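Local coordinates for protein ethyl acetate hydrolase (Pseudomonas veronii, PDB 5EFZ) that hydrolyses ethyl acetate to ethanol and acetate, a step in the degradation of short-chain methyl ketones such as 2-butanone, at residues 322-334 against 341-354. Numbering follows the deposited sequence.
With ACT (acetate ion), chain O.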
# COMPACT_ATOMS: atom_id res chain seq x y z
N ASN A 322 -18.97 12.37 23.34
CA ASN A 322 -18.73 11.44 24.46
C ASN A 322 -17.50 10.53 24.23
O ASN A 322 -17.00 9.90 25.15
CB ASN A 322 -20.00 10.58 24.71
CG ASN A 322 -20.02 9.87 26.05
OD1 ASN A 322 -19.17 10.11 26.92
ND2 ASN A 322 -20.99 8.97 26.22
N SER A 323 -16.99 10.51 23.01
CA SER A 323 -16.00 9.52 22.59
C SER A 323 -14.56 9.85 23.01
O SER A 323 -14.28 10.95 23.46
CB SER A 323 -16.04 9.36 21.07
OG SER A 323 -15.58 10.53 20.41
N GLU A 324 -13.67 8.88 22.82
CA GLU A 324 -12.24 9.07 23.11
C GLU A 324 -11.42 8.47 22.00
O GLU A 324 -11.79 7.44 21.46
CB GLU A 324 -11.85 8.44 24.44
CG GLU A 324 -12.63 9.05 25.59
CD GLU A 324 -12.16 8.60 26.95
OE1 GLU A 324 -11.01 8.13 27.05
OE2 GLU A 324 -12.94 8.71 27.92
N PHE A 325 -10.31 9.10 21.70
CA PHE A 325 -9.40 8.61 20.66
C PHE A 325 -8.25 7.87 21.33
O PHE A 325 -7.49 8.45 22.11
CB PHE A 325 -8.90 9.80 19.81
CG PHE A 325 -8.12 9.40 18.59
CD1 PHE A 325 -8.74 8.68 17.58
CD2 PHE A 325 -6.78 9.79 18.44
CE1 PHE A 325 -8.03 8.33 16.41
CE2 PHE A 325 -6.06 9.44 17.27
CZ PHE A 325 -6.70 8.69 16.27
N ARG A 326 -8.19 6.56 21.11
CA ARG A 326 -7.18 5.72 21.75
C ARG A 326 -6.47 4.80 20.74
O ARG A 326 -6.77 3.62 20.66
CB ARG A 326 -7.82 4.89 22.85
CG ARG A 326 -8.17 5.76 24.08
CD ARG A 326 -9.08 5.08 25.04
NE ARG A 326 -9.33 5.89 26.24
CZ ARG A 326 -9.05 5.51 27.48
NH1 ARG A 326 -8.48 4.35 27.69
NH2 ARG A 326 -9.34 6.30 28.52
N PRO A 327 -5.51 5.35 20.00
CA PRO A 327 -4.82 4.52 19.00
C PRO A 327 -4.06 3.37 19.69
O PRO A 327 -3.50 3.58 20.78
CB PRO A 327 -3.83 5.48 18.34
CG PRO A 327 -4.25 6.84 18.74
CD PRO A 327 -4.95 6.71 20.08
N LEU A 328 -4.02 2.22 19.02
CA LEU A 328 -3.21 1.08 19.45
C LEU A 328 -1.84 1.21 18.80
O LEU A 328 -1.75 1.38 17.58
CB LEU A 328 -3.87 -0.23 19.02
CG LEU A 328 -5.23 -0.45 19.68
CD1 LEU A 328 -5.88 -1.65 19.05
CD2 LEU A 328 -5.02 -0.70 21.18
N ARG A 329 -0.77 1.10 19.58
CA ARG A 329 0.57 1.33 19.02
C ARG A 329 1.08 -0.02 18.56
O ARG A 329 1.34 -0.89 19.39
CB ARG A 329 1.51 1.95 20.07
CG ARG A 329 1.09 3.34 20.50
CD ARG A 329 1.76 3.82 21.80
NE ARG A 329 1.31 5.19 22.03
CZ ARG A 329 2.08 6.27 21.94
NH1 ARG A 329 3.38 6.16 21.72
NH2 ARG A 329 1.55 7.47 22.13
N SER A 330 1.21 -0.21 17.25
CA SER A 330 1.74 -1.46 16.74
C SER A 330 2.29 -1.30 15.33
O SER A 330 1.55 -0.88 14.43
CB SER A 330 0.65 -2.55 16.73
OG SER A 330 1.18 -3.72 16.14
N ILE A 331 3.55 -1.66 15.13
CA ILE A 331 4.10 -1.63 13.77
C ILE A 331 3.55 -2.79 12.93
O ILE A 331 3.85 -2.87 11.73
CB ILE A 331 5.64 -1.66 13.77
CG1 ILE A 331 6.15 -2.98 14.36
CG2 ILE A 331 6.23 -0.43 14.53
CD1 ILE A 331 7.61 -3.20 14.17
N ASP A 332 2.76 -3.69 13.54
CA ASP A 332 2.20 -4.80 12.75
C ASP A 332 1.08 -4.28 11.85
O ASP A 332 0.65 -4.97 10.94
CB ASP A 332 1.66 -5.94 13.63
CG ASP A 332 2.76 -6.76 14.30
OD1 ASP A 332 3.90 -6.25 14.46
OD2 ASP A 332 2.50 -7.91 14.70
N GLY A 333 0.61 -3.07 12.09
CA GLY A 333 -0.35 -2.48 11.16
C GLY A 333 -1.68 -3.22 11.20
O GLY A 333 -2.06 -3.85 12.20
N HIS A 334 -2.37 -3.19 10.06
CA HIS A 334 -3.74 -3.69 10.07
C HIS A 334 -3.87 -5.12 10.57
O HIS A 334 -4.77 -5.46 11.40
CB HIS A 334 -4.31 -3.58 8.66
CG HIS A 334 -5.78 -3.82 8.62
ND1 HIS A 334 -6.70 -2.87 9.04
CD2 HIS A 334 -6.51 -4.92 8.26
CE1 HIS A 334 -7.93 -3.36 8.90
NE2 HIS A 334 -7.84 -4.60 8.43
N ASP A 341 0.88 -9.43 17.67
CA ASP A 341 1.57 -8.46 18.51
C ASP A 341 0.97 -8.47 19.92
O ASP A 341 -0.11 -7.89 20.17
CB ASP A 341 1.48 -7.08 17.89
CG ASP A 341 2.23 -6.03 18.70
OD1 ASP A 341 2.63 -6.28 19.86
OD2 ASP A 341 2.41 -4.92 18.17
N ALA A 342 1.64 -9.18 20.81
CA ALA A 342 1.15 -9.33 22.18
C ALA A 342 1.15 -7.98 22.94
O ALA A 342 0.34 -7.79 23.84
CB ALA A 342 2.00 -10.37 22.94
N GLN A 343 2.05 -7.04 22.58
CA GLN A 343 2.02 -5.70 23.21
C GLN A 343 0.71 -5.00 22.88
O GLN A 343 0.07 -4.37 23.73
CB GLN A 343 3.18 -4.80 22.74
CG GLN A 343 4.55 -5.22 23.16
CD GLN A 343 4.96 -4.77 24.57
OE1 GLN A 343 5.02 -5.59 25.46
NE2 GLN A 343 5.33 -3.49 24.73
N MET A 344 0.35 -5.06 21.61
CA MET A 344 -0.89 -4.47 21.15
C MET A 344 -2.12 -5.11 21.81
O MET A 344 -3.03 -4.40 22.23
CB MET A 344 -0.99 -4.60 19.62
CG MET A 344 -2.04 -3.69 19.00
SD MET A 344 -2.84 -4.43 17.55
CE MET A 344 -3.80 -5.62 18.53
N LEU A 345 -2.15 -6.43 21.92
CA LEU A 345 -3.23 -7.10 22.67
C LEU A 345 -3.31 -6.63 24.13
O LEU A 345 -4.40 -6.49 24.68
CB LEU A 345 -3.06 -8.63 22.65
CG LEU A 345 -3.25 -9.23 21.23
CD1 LEU A 345 -3.10 -10.73 21.27
CD2 LEU A 345 -4.60 -8.87 20.61
N ASP A 346 -2.14 -6.41 24.76
CA ASP A 346 -2.11 -5.95 26.14
C ASP A 346 -2.70 -4.54 26.22
O ASP A 346 -3.51 -4.25 27.11
CB ASP A 346 -0.69 -6.01 26.68
CG ASP A 346 -0.61 -5.69 28.15
OD1 ASP A 346 -0.98 -6.56 28.97
OD2 ASP A 346 -0.16 -4.57 28.49
N GLN A 347 -2.32 -3.66 25.28
CA GLN A 347 -2.91 -2.31 25.28
C GLN A 347 -4.41 -2.37 25.10
O GLN A 347 -5.19 -1.65 25.76
CB GLN A 347 -2.33 -1.46 24.16
CG GLN A 347 -0.84 -1.30 24.13
CD GLN A 347 -0.43 -0.68 22.79
OE1 GLN A 347 -1.06 0.30 22.33
NE2 GLN A 347 0.59 -1.25 22.15
N LEU A 348 -4.85 -3.21 24.17
CA LEU A 348 -6.27 -3.30 23.88
C LEU A 348 -7.06 -3.75 25.10
O LEU A 348 -8.15 -3.22 25.37
CB LEU A 348 -6.52 -4.27 22.72
CG LEU A 348 -8.00 -4.44 22.34
CD1 LEU A 348 -8.59 -3.10 21.92
CD2 LEU A 348 -8.12 -5.43 21.20
N ASP A 349 -6.53 -4.75 25.83
CA ASP A 349 -7.24 -5.26 27.00
C ASP A 349 -7.41 -4.15 28.03
O ASP A 349 -8.47 -4.06 28.71
CB ASP A 349 -6.50 -6.45 27.64
CG ASP A 349 -6.89 -7.80 27.01
OD1 ASP A 349 -7.97 -7.88 26.37
OD2 ASP A 349 -6.13 -8.78 27.15
N ALA A 350 -6.37 -3.33 28.16
CA ALA A 350 -6.37 -2.24 29.15
C ALA A 350 -7.43 -1.20 28.78
O ALA A 350 -8.21 -0.75 29.64
CB ALA A 350 -4.98 -1.61 29.28
N HIS A 351 -7.48 -0.82 27.50
CA HIS A 351 -8.49 0.15 27.04
C HIS A 351 -9.90 -0.43 27.20
O HIS A 351 -10.82 0.23 27.69
CB HIS A 351 -8.27 0.56 25.58
CG HIS A 351 -7.05 1.38 25.34
ND1 HIS A 351 -6.76 2.54 26.05
CD2 HIS A 351 -6.02 1.24 24.46
CE1 HIS A 351 -5.62 3.05 25.62
NE2 HIS A 351 -5.16 2.27 24.65
N LEU A 352 -10.09 -1.67 26.76
CA LEU A 352 -11.41 -2.28 26.85
C LEU A 352 -11.89 -2.45 28.30
O LEU A 352 -13.08 -2.29 28.58
CB LEU A 352 -11.43 -3.64 26.17
CG LEU A 352 -11.37 -3.65 24.63
CD1 LEU A 352 -11.44 -5.11 24.15
CD2 LEU A 352 -12.45 -2.78 23.98
N ALA A 353 -10.98 -2.78 29.21
CA ALA A 353 -11.37 -2.93 30.60
C ALA A 353 -11.80 -1.56 31.15
O ALA A 353 -12.75 -1.45 31.94
CB ALA A 353 -10.21 -3.53 31.43
N GLU A 354 -11.13 -0.51 30.70
CA GLU A 354 -11.45 0.84 31.17
C GLU A 354 -12.82 1.23 30.62
O GLU A 354 -13.64 1.79 31.33
CB GLU A 354 -10.38 1.84 30.74
CG GLU A 354 -10.70 3.26 31.17
CD GLU A 354 -9.56 4.22 30.92
OE1 GLU A 354 -8.44 3.78 30.60
OE2 GLU A 354 -9.80 5.44 31.04
C ACT O . -10.55 -6.97 7.81
O ACT O . -9.88 -5.97 7.41
OXT ACT O . -11.81 -6.81 7.95
CH3 ACT O . -9.87 -8.25 8.12
O HOH W 1 -2.71 2.17 23.17
O HOH W 2 3.46 -2.78 19.71
O HOH W 3 5.17 -5.25 17.06
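R326 reaches E354 and H351 on the helix with one guanidinium. Its NH1 donates to E354 OE1 (3.0 Å) and also to H351 ND1, which accepts close to its ring plane. NH2 makes a weak, charge-assisted bond to E354 OE2. The carboxylate stands nearly perpendicular to the guanidinium, and NH1 meets OE1 from above the carboxylate plane. On the strand side, NE and NH2 both grip E324 OE1, which completes a salt-bridge network. The extended chain of R326 also passes the imidazole, with CB over the centre of one ring face (4.0 Å from the centroid). With an alanine in place of R326, the two nearby carboxylates of E324 and E354 would probably lose the positive charge they share, and H351 ND1 its donor.

Q347 OE1 accepts from R329 N at 2.9 Å, almost straight (176°), and Q347 NE2 donates back to R329 O. A water links Q347 OE1, P327 O and H351 NE2.

This is the C-terminal end of the alpha/beta-hydrolase fold: edge strand 324-325, the loop carrying the inferred catalytic H334, then helix 342-354 packed back against residues 326-332. H334 ND1 is hydrogen-bonded to D305 OD2, and its NE2 donates to a bound acetate that also bonds S151 OG.

Apolar packing lies where L328 also touches M300 of strand 296-300. L328 CB meets M344 CG (3.9 Å), and L328 CD2 sits at the edge of the H351 ring.

At the helix start, chi1 of 176° turns S330 OG to D341 OD2, to which it donates (2.7 Å); it accepts from D332 N in an ST turn. D341 is the N-cap; its OD1 accepts from M344 N.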